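Local coordinates for protein fatty Acyl-Adenylate Ligase (PDB 3PBK) that belongs to the AMP-binding (ANL) enzyme superfamily, as a fatty acyl-adenylate ligase, at residues A[295-306]-A[325-335]. Sequence-based numbering, arbitrary orientation.
Sequences LDLSCWRVAGIG and VNFDNKTFMPC. With 1ZZ (5'-O-[(S)-(dodecanoyloxy)(hydroxy)phosphoryl]adenosine), chain C.
Strands 302-305 and 332-335 are the two parallel strands of a beta-alpha-beta unit, and Ala303 and Ile305 of the first meet Phe332 and Pro334 of the second on the face where Leu315 of the connecting helix 312-322 and Tyr280 of helix 277-285 pack. The backbone ladder starts with Ala303 N to Thr331 O (2.8 Å) and alternates through Met333 N to Ala303 O and Ile305 N to Met333 O, ending with Cys335 N on Ile305 O at 2.7 Å. Ile305 turns its CG1 branch beside its own backbone N, and chi2 at 99° swings CD1 back toward CD1 of Phe332. Val302 lies on the other face, its CG1 4.1 Å from Met333 CB. Before the strands, Phe327 sets its edge against the face of Trp300 in an offset edge-to-face pair with planes 64° apart; Ala303 CB touches that same Phe327 edge in the ring plane. Farther back, Leu297 N donates to Val325 O (2.9 Å), and Leu297 CD2 lies alongside Val325 CG2. At the opposite end the strands enter the ligand pocket, where Cys335 O accepts from N5 of 5'-O-[(S)-(dodecanoyloxy)(hydroxy)phosphoryl]adenosine at 3.0 Å. Cys335 N is bonded to Ile305 O, consistent with the strand pairing holding that carbonyl in place for the ligand's amino group.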
ATOM      1  N   LEU A 295      13.934 -11.459 -21.193  1.00 38.49           N
ATOM      2  CA  LEU A 295      13.395 -10.128 -20.946  1.00 34.74           C
ATOM      3  C   LEU A 295      13.550  -9.119 -22.074  1.00 31.09           C
ATOM      4  O   LEU A 295      14.647  -8.852 -22.560  1.00 30.30           O
ATOM      5  CB  LEU A 295      13.971  -9.549 -19.654  1.00 33.97           C
ATOM      6  CG  LEU A 295      13.778 -10.437 -18.432  1.00 34.18           C
ATOM      7  CD1 LEU A 295      14.087  -9.646 -17.184  1.00 31.90           C
ATOM      8  CD2 LEU A 295      12.364 -10.989 -18.402  1.00 31.44           C
ATOM      9  N   ASP A 296      12.419  -8.568 -22.480  1.00 28.93           N
ATOM     10  CA  ASP A 296      12.407  -7.344 -23.239  1.00 27.54           C
ATOM     11  C   ASP A 296      11.413  -6.450 -22.544  1.00 26.72           C
ATOM     12  O   ASP A 296      10.290  -6.858 -22.297  1.00 27.46           O
ATOM     13  CB  ASP A 296      11.949  -7.586 -24.655  1.00 27.68           C
ATOM     14  CG  ASP A 296      12.040  -6.348 -25.486  1.00 28.13           C
ATOM     15  OD1 ASP A 296      12.947  -5.528 -25.209  1.00 27.00           O
ATOM     16  OD2 ASP A 296      11.205  -6.190 -26.401  1.00 30.26           O
ATOM     17  N   LEU A 297      11.819  -5.234 -22.219  1.00 26.20           N
ATOM     18  CA  LEU A 297      11.014  -4.399 -21.341  1.00 24.76           C
ATOM     19  C   LEU A 297      10.629  -3.065 -21.967  1.00 23.49           C
ATOM     20  O   LEU A 297      10.178  -2.158 -21.276  1.00 22.90           O
ATOM     21  CB  LEU A 297      11.748  -4.184 -20.014  1.00 24.78           C
ATOM     22  CG  LEU A 297      11.282  -5.018 -18.820  1.00 23.35           C
ATOM     23  CD1 LEU A 297      10.665  -6.328 -19.262  1.00 24.50           C
ATOM     24  CD2 LEU A 297      12.419  -5.237 -17.848  1.00 23.13           C
ATOM     25  N   SER A 298      10.795  -2.959 -23.279  1.00 24.17           N
ATOM     26  CA  SER A 298      10.443  -1.742 -24.011  1.00 23.94           C
ATOM     27  C   SER A 298       8.948  -1.427 -23.934  1.00 21.61           C
ATOM     28  O   SER A 298       8.537  -0.271 -24.002  1.00 20.83           O
ATOM     29  CB  SER A 298      10.886  -1.876 -25.468  1.00 24.99           C
ATOM     30  OG  SER A 298      10.815  -3.230 -25.896  1.00 24.83           O
ATOM     31  N   CYS A 299       8.152  -2.478 -23.782  1.00 21.46           N
ATOM     32  CA  CYS A 299       6.706  -2.381 -23.673  1.00 21.88           C
ATOM     33  C   CYS A 299       6.268  -1.739 -22.347  1.00 21.71           C
ATOM     34  O   CYS A 299       5.155  -1.196 -22.227  1.00 20.40           O
ATOM     35  CB  CYS A 299       6.116  -3.786 -23.767  1.00 22.23           C
ATOM     36  SG  CYS A 299       6.646  -4.875 -22.394  1.00 24.02           S
ATOM     37  N   TRP A 300       7.139  -1.830 -21.345  1.00 21.08           N
ATOM     38  CA  TRP A 300       6.830  -1.296 -20.031  1.00 20.50           C
ATOM     39  C   TRP A 300       6.792   0.220 -20.117  1.00 20.46           C
ATOM     40  O   TRP A 300       7.833   0.873 -20.153  1.00 21.59           O
ATOM     41  CB  TRP A 300       7.867  -1.747 -19.002  1.00 20.88           C
ATOM     42  CG  TRP A 300       7.392  -1.637 -17.581  1.00 20.04           C
ATOM     43  CD1 TRP A 300       6.237  -1.056 -17.146  1.00 19.58           C
ATOM     44  CD2 TRP A 300       8.072  -2.099 -16.408  1.00 20.21           C
ATOM     45  NE1 TRP A 300       6.146  -1.141 -15.777  1.00 19.07           N
ATOM     46  CE2 TRP A 300       7.264  -1.773 -15.298  1.00 19.93           C
ATOM     47  CE3 TRP A 300       9.280  -2.757 -16.185  1.00 20.01           C
ATOM     48  CZ2 TRP A 300       7.627  -2.088 -13.987  1.00 19.49           C
ATOM     49  CZ3 TRP A 300       9.635  -3.073 -14.878  1.00 20.14           C
ATOM     50  CH2 TRP A 300       8.813  -2.739 -13.800  1.00 18.72           C
ATOM     51  N   ARG A 301       5.587   0.776 -20.146  1.00 20.72           N
ATOM     52  CA  ARG A 301       5.385   2.207 -20.374  1.00 19.80           C
ATOM     53  C   ARG A 301       5.416   3.037 -19.088  1.00 19.67           C
ATOM     54  O   ARG A 301       5.948   4.150 -19.059  1.00 19.76           O
ATOM     55  CB  ARG A 301       4.053   2.409 -21.090  1.00 20.08           C
ATOM     56  CG  ARG A 301       3.804   3.813 -21.568  1.00 20.97           C
ATOM     57  CD  ARG A 301       2.468   3.897 -22.278  1.00 20.89           C
ATOM     58  NE  ARG A 301       1.352   4.076 -21.358  1.00 19.79           N
ATOM     59  CZ  ARG A 301       1.127   5.195 -20.683  1.00 20.07           C
ATOM     60  NH1 ARG A 301       1.958   6.221 -20.803  1.00 20.21           N
ATOM     61  NH2 ARG A 301       0.080   5.288 -19.880  1.00 21.24           N
ATOM     62  N   VAL A 302       4.831   2.492 -18.027  1.00 19.64           N
ATOM     63  CA  VAL A 302       4.795   3.173 -16.743  1.00 19.37           C
ATOM     64  C   VAL A 302       5.149   2.224 -15.598  1.00 18.89           C
ATOM     65  O   VAL A 302       4.398   1.294 -15.289  1.00 18.15           O
ATOM     66  CB  VAL A 302       3.416   3.824 -16.494  1.00 19.34           C
ATOM     67  CG1 VAL A 302       3.385   4.537 -15.139  1.00 19.30           C
ATOM     68  CG2 VAL A 302       3.082   4.784 -17.616  1.00 18.74           C
ATOM     69  N   ALA A 303       6.312   2.460 -14.993  1.00 19.27           N
ATOM     70  CA  ALA A 303       6.737   1.746 -13.788  1.00 18.89           C
ATOM     71  C   ALA A 303       6.612   2.658 -12.562  1.00 18.18           C
ATOM     72  O   ALA A 303       7.427   3.557 -12.354  1.00 17.87           O
ATOM     73  CB  ALA A 303       8.164   1.238 -13.944  1.00 18.57           C
ATOM     74  N   GLY A 304       5.578   2.426 -11.762  1.00 17.89           N
ATOM     75  CA  GLY A 304       5.276   3.289 -10.637  1.00 17.93           C
ATOM     76  C   GLY A 304       5.905   2.851  -9.330  1.00 18.12           C
ATOM     77  O   GLY A 304       6.117   1.660  -9.096  1.00 18.35           O
ATOM     78  N   ILE A 305       6.214   3.824  -8.478  1.00 17.62           N
ATOM     79  CA  ILE A 305       6.757   3.541  -7.161  1.00 17.75           C
ATOM     80  C   ILE A 305       6.069   4.417  -6.143  1.00 17.88           C
ATOM     81  O   ILE A 305       5.918   5.614  -6.357  1.00 17.81           O
ATOM     82  CB  ILE A 305       8.253   3.848  -7.070  1.00 18.11           C
ATOM     83  CG1 ILE A 305       8.988   3.377  -8.323  1.00 18.69           C
ATOM     84  CG2 ILE A 305       8.840   3.231  -5.823  1.00 18.20           C
ATOM     85  CD1 ILE A 305       9.262   4.490  -9.327  1.00 18.21           C
ATOM     86  N   GLY A 306       5.663   3.820  -5.030  1.00 18.10           N
ATOM     87  CA  GLY A 306       5.063   4.562  -3.940  1.00 18.79           C
ATOM     88  C   GLY A 306       4.848   3.610  -2.787  1.00 21.44           C
ATOM     89  O   GLY A 306       5.315   2.475  -2.852  1.00 22.14           O
ATOM     90  N   VAL A 325      18.108  -5.002 -20.972  1.00 27.83           N
ATOM     91  CA  VAL A 325      16.915  -5.641 -21.516  1.00 27.11           C
ATOM     92  C   VAL A 325      15.857  -4.604 -21.866  1.00 26.17           C
ATOM     93  O   VAL A 325      14.668  -4.900 -21.893  1.00 26.22           O
ATOM     94  CB  VAL A 325      16.313  -6.651 -20.531  1.00 28.18           C
ATOM     95  CG1 VAL A 325      17.259  -7.825 -20.342  1.00 31.38           C
ATOM     96  CG2 VAL A 325      15.998  -5.970 -19.207  1.00 26.99           C
ATOM     97  N   ASN A 326      16.307  -3.380 -22.106  1.00 26.24           N
ATOM     98  CA  ASN A 326      15.454  -2.301 -22.611  1.00 25.96           C
ATOM     99  C   ASN A 326      14.470  -1.690 -21.640  1.00 24.95           C
ATOM    100  O   ASN A 326      13.387  -1.284 -22.046  1.00 25.29           O
ATOM    101  CB  ASN A 326      14.703  -2.721 -23.872  1.00 25.68           C
ATOM    102  CG  ASN A 326      15.619  -2.931 -25.028  1.00 26.27           C
ATOM    103  OD1 ASN A 326      16.302  -3.956 -25.105  1.00 28.61           O
ATOM    104  ND2 ASN A 326      15.670  -1.956 -25.936  1.00 25.76           N
ATOM    105  N   PHE A 327      14.838  -1.610 -20.369  1.00 24.14           N
ATOM    106  CA  PHE A 327      14.053  -0.811 -19.445  1.00 22.99           C
ATOM    107  C   PHE A 327      14.407   0.674 -19.587  1.00 22.75           C
ATOM    108  O   PHE A 327      15.547   1.080 -19.353  1.00 23.31           O
ATOM    109  CB  PHE A 327      14.262  -1.272 -18.005  1.00 22.66           C
ATOM    110  CG  PHE A 327      13.533  -0.434 -17.001  1.00 22.24           C
ATOM    111  CD1 PHE A 327      12.173  -0.612 -16.789  1.00 21.94           C
ATOM    112  CD2 PHE A 327      14.199   0.549 -16.283  1.00 21.81           C
ATOM    113  CE1 PHE A 327      11.496   0.167 -15.872  1.00 21.10           C
ATOM    114  CE2 PHE A 327      13.525   1.333 -15.365  1.00 20.98           C
ATOM    115  CZ  PHE A 327      12.179   1.145 -15.160  1.00 20.86           C
ATOM    116  N   ASP A 328      13.433   1.487 -19.982  1.00 21.95           N
ATOM    117  CA  ASP A 328      13.640   2.928 -20.044  1.00 21.51           C
ATOM    118  C   ASP A 328      13.410   3.533 -18.658  1.00 21.47           C
ATOM    119  O   ASP A 328      12.325   3.412 -18.094  1.00 21.53           O
ATOM    120  CB  ASP A 328      12.697   3.557 -21.075  1.00 20.96           C
ATOM    121  CG  ASP A 328      12.925   5.057 -21.252  1.00 22.20           C
ATOM    122  OD1 ASP A 328      13.933   5.593 -20.725  1.00 22.67           O
ATOM    123  OD2 ASP A 328      12.092   5.702 -21.928  1.00 22.37           O
ATOM    124  N   ASN A 329      14.424   4.178 -18.099  1.00 20.63           N
ATOM    125  CA  ASN A 329      14.256   4.765 -16.783  1.00 20.17           C
ATOM    126  C   ASN A 329      13.288   5.940 -16.764  1.00 20.35           C
ATOM    127  O   ASN A 329      12.877   6.381 -15.696  1.00 20.04           O
ATOM    128  CB  ASN A 329      15.603   5.174 -16.189  1.00 21.23           C
ATOM    129  CG  ASN A 329      16.149   6.460 -16.787  1.00 21.15           C
ATOM    130  OD1 ASN A 329      15.517   7.520 -16.718  1.00 21.06           O
ATOM    131  ND2 ASN A 329      17.347   6.375 -17.354  1.00 21.68           N
ATOM    132  N   LYS A 330      12.930   6.454 -17.938  1.00 20.41           N
ATOM    133  CA  LYS A 330      11.994   7.570 -18.013  1.00 20.36           C
ATOM    134  C   LYS A 330      10.591   7.089 -17.715  1.00 20.58           C
ATOM    135  O   LYS A 330       9.674   7.900 -17.530  1.00 20.83           O
ATOM    136  CB  LYS A 330      12.004   8.221 -19.396  1.00 21.80           C
ATOM    137  CG  LYS A 330      13.155   9.176 -19.645  1.00 22.69           C
ATOM    138  CD  LYS A 330      13.172  10.312 -18.638  1.00 22.91           C
ATOM    139  CE  LYS A 330      14.541  10.997 -18.623  1.00 25.12           C
ATOM    140  NZ  LYS A 330      14.638  12.115 -17.631  1.00 26.68           N
ATOM    141  N   THR A 331      10.428   5.766 -17.689  1.00 20.60           N
ATOM    142  CA  THR A 331       9.124   5.145 -17.445  1.00 20.20           C
ATOM    143  C   THR A 331       8.799   5.130 -15.961  1.00 19.18           C
ATOM    144  O   THR A 331       7.684   4.796 -15.577  1.00 18.88           O
ATOM    145  CB  THR A 331       9.045   3.693 -17.991  1.00 20.36           C
ATOM    146  OG1 THR A 331       9.963   2.856 -17.280  1.00 20.79           O
ATOM    147  CG2 THR A 331       9.377   3.646 -19.474  1.00 20.28           C
ATOM    148  N   PHE A 332       9.786   5.488 -15.142  1.00 19.27           N
ATOM    149  CA  PHE A 332       9.610   5.602 -13.694  1.00 19.03           C
ATOM    150  C   PHE A 332       8.620   6.686 -13.320  1.00 19.00           C
ATOM    151  O   PHE A 332       8.721   7.832 -13.768  1.00 19.09           O
ATOM    152  CB  PHE A 332      10.936   5.896 -12.992  1.00 18.89           C
ATOM    153  CG  PHE A 332      11.680   4.667 -12.564  1.00 19.84           C
ATOM    154  CD1 PHE A 332      11.003   3.591 -12.008  1.00 19.65           C
ATOM    155  CD2 PHE A 332      13.058   4.588 -12.707  1.00 19.88           C
ATOM    156  CE1 PHE A 332      11.686   2.451 -11.609  1.00 19.82           C
ATOM    157  CE2 PHE A 332      13.749   3.457 -12.313  1.00 20.30           C
ATOM    158  CZ  PHE A 332      13.063   2.385 -11.761  1.00 20.78           C
HETATM  159  N   MSE A 333       7.663   6.322 -12.480  1.00 18.72           N
HETATM  160  CA  MSE A 333       6.725   7.301 -11.980  1.00 18.38           C
HETATM  161  C   MSE A 333       6.534   7.184 -10.483  1.00 17.24           C
HETATM  162  O   MSE A 333       5.718   6.400 -10.009  1.00 17.62           O
HETATM  163  CB  MSE A 333       5.388   7.210 -12.707  1.00 18.87           C
HETATM  164  CG  MSE A 333       4.652   8.546 -12.712  1.00 20.84           C
HETATM  165 SE   MSE A 333       2.871   8.491 -13.518  1.00 37.59          SE
HETATM  166  CE  MSE A 333       2.055   7.270 -12.245  1.00 20.54           C
ATOM    167  N   PRO A 334       7.304   7.960  -9.728  1.00 16.13           N
ATOM    168  CA  PRO A 334       7.072   8.037  -8.293  1.00 16.78           C
ATOM    169  C   PRO A 334       5.706   8.644  -8.029  1.00 16.62           C
ATOM    170  O   PRO A 334       5.336   9.619  -8.677  1.00 16.46           O
ATOM    171  CB  PRO A 334       8.175   8.980  -7.818  1.00 16.66           C
ATOM    172  CG  PRO A 334       9.243   8.847  -8.835  1.00 16.13           C
ATOM    173  CD  PRO A 334       8.515   8.684 -10.129  1.00 16.78           C
ATOM    174  N   CYS A 335       4.971   8.067  -7.085  1.00 16.87           N
ATOM    175  CA  CYS A 335       3.643   8.552  -6.725  1.00 16.83           C
ATOM    176  C   CYS A 335       3.354   8.400  -5.226  1.00 16.08           C
ATOM    177  O   CYS A 335       4.030   7.649  -4.531  1.00 16.48           O
ATOM    178  CB  CYS A 335       2.598   7.797  -7.524  1.00 17.01           C
ATOM    179  SG  CYS A 335       2.597   6.063  -7.132  1.00 16.32           S
TER
HETATM  180  P   1ZZ C   1      -1.634   2.900   2.392  1.00 26.52           P
HETATM  181  C1  1ZZ C   1      -3.169   1.454 -12.315  1.00 17.34           C
HETATM  182  N1  1ZZ C   1       3.411   6.572   1.753  1.00 22.26           N
HETATM  183  O1  1ZZ C   1       0.397   2.786  -0.255  1.00 25.44           O
HETATM  184  C2  1ZZ C   1      -3.178   2.442 -11.180  1.00 15.47           C
HETATM  185  N2  1ZZ C   1       3.480   6.681  -0.460  1.00 20.15           N
HETATM  186  O2  1ZZ C   1      -1.701   2.997   0.746  1.00 25.21           O
HETATM  187  C3  1ZZ C   1      -2.244   2.184 -10.001  1.00 16.00           C
HETATM  188  N3  1ZZ C   1       5.602   7.837   2.111  1.00 21.20           N
HETATM  189  O3  1ZZ C   1      -2.807   3.587   3.217  1.00 23.68           O
HETATM  190  C4  1ZZ C   1      -2.169   3.333  -8.978  1.00 15.93           C
HETATM  191  N4  1ZZ C   1       6.651   8.499   0.152  1.00 21.68           N
HETATM  192  O4  1ZZ C   1      -1.603   1.590   2.806  1.00 28.96           O
HETATM  193  C5  1ZZ C   1      -1.012   3.469  -7.982  1.00 15.37           C
HETATM  194  N5  1ZZ C   1       5.626   7.990  -1.999  1.00 18.40           N
HETATM  195  O5  1ZZ C   1      -0.295   3.634   2.859  1.00 25.00           O
HETATM  196  C6  1ZZ C   1      -1.422   4.213  -6.738  1.00 15.04           C
HETATM  197  O6  1ZZ C   1       1.892   5.360   2.920  1.00 24.70           O
HETATM  198  C7  1ZZ C   1      -0.453   5.116  -6.017  1.00 16.79           C
HETATM  199  O7  1ZZ C   1       2.922   7.940   5.104  1.00 23.83           O
HETATM  200  C8  1ZZ C   1      -0.632   5.265  -4.523  1.00 17.20           C
HETATM  201  O8  1ZZ C   1       0.188   8.184   4.309  1.00 20.04           O
HETATM  202  C9  1ZZ C   1       0.543   4.966  -3.580  1.00 18.91           C
HETATM  203  C10 1ZZ C   1       0.345   4.104  -2.358  1.00 21.16           C
HETATM  204  C11 1ZZ C   1      -0.839   4.042  -1.497  1.00 21.86           C
HETATM  205  C12 1ZZ C   1      -0.637   3.371  -0.221  1.00 24.75           C
HETATM  206  C13 1ZZ C   1      -0.471   4.930   3.372  1.00 23.61           C
HETATM  207  C14 1ZZ C   1       0.788   5.707   3.778  1.00 22.44           C
HETATM  208  C15 1ZZ C   1       0.963   7.233   3.671  1.00 21.35           C
HETATM  209  C16 1ZZ C   1       2.404   7.351   3.939  1.00 23.43           C
HETATM  210  C17 1ZZ C   1       2.975   6.240   3.128  1.00 24.49           C
HETATM  211  C18 1ZZ C   1       2.769   6.238   0.634  1.00 21.80           C
HETATM  212  C19 1ZZ C   1       4.610   7.331   0.040  1.00 20.43           C
HETATM  213  C20 1ZZ C   1       4.595   7.271   1.349  1.00 20.85           C
HETATM  214  C21 1ZZ C   1       6.625   8.442   1.456  1.00 21.86           C
HETATM  215  C22 1ZZ C   1       5.611   7.922  -0.592  1.00 20.27           C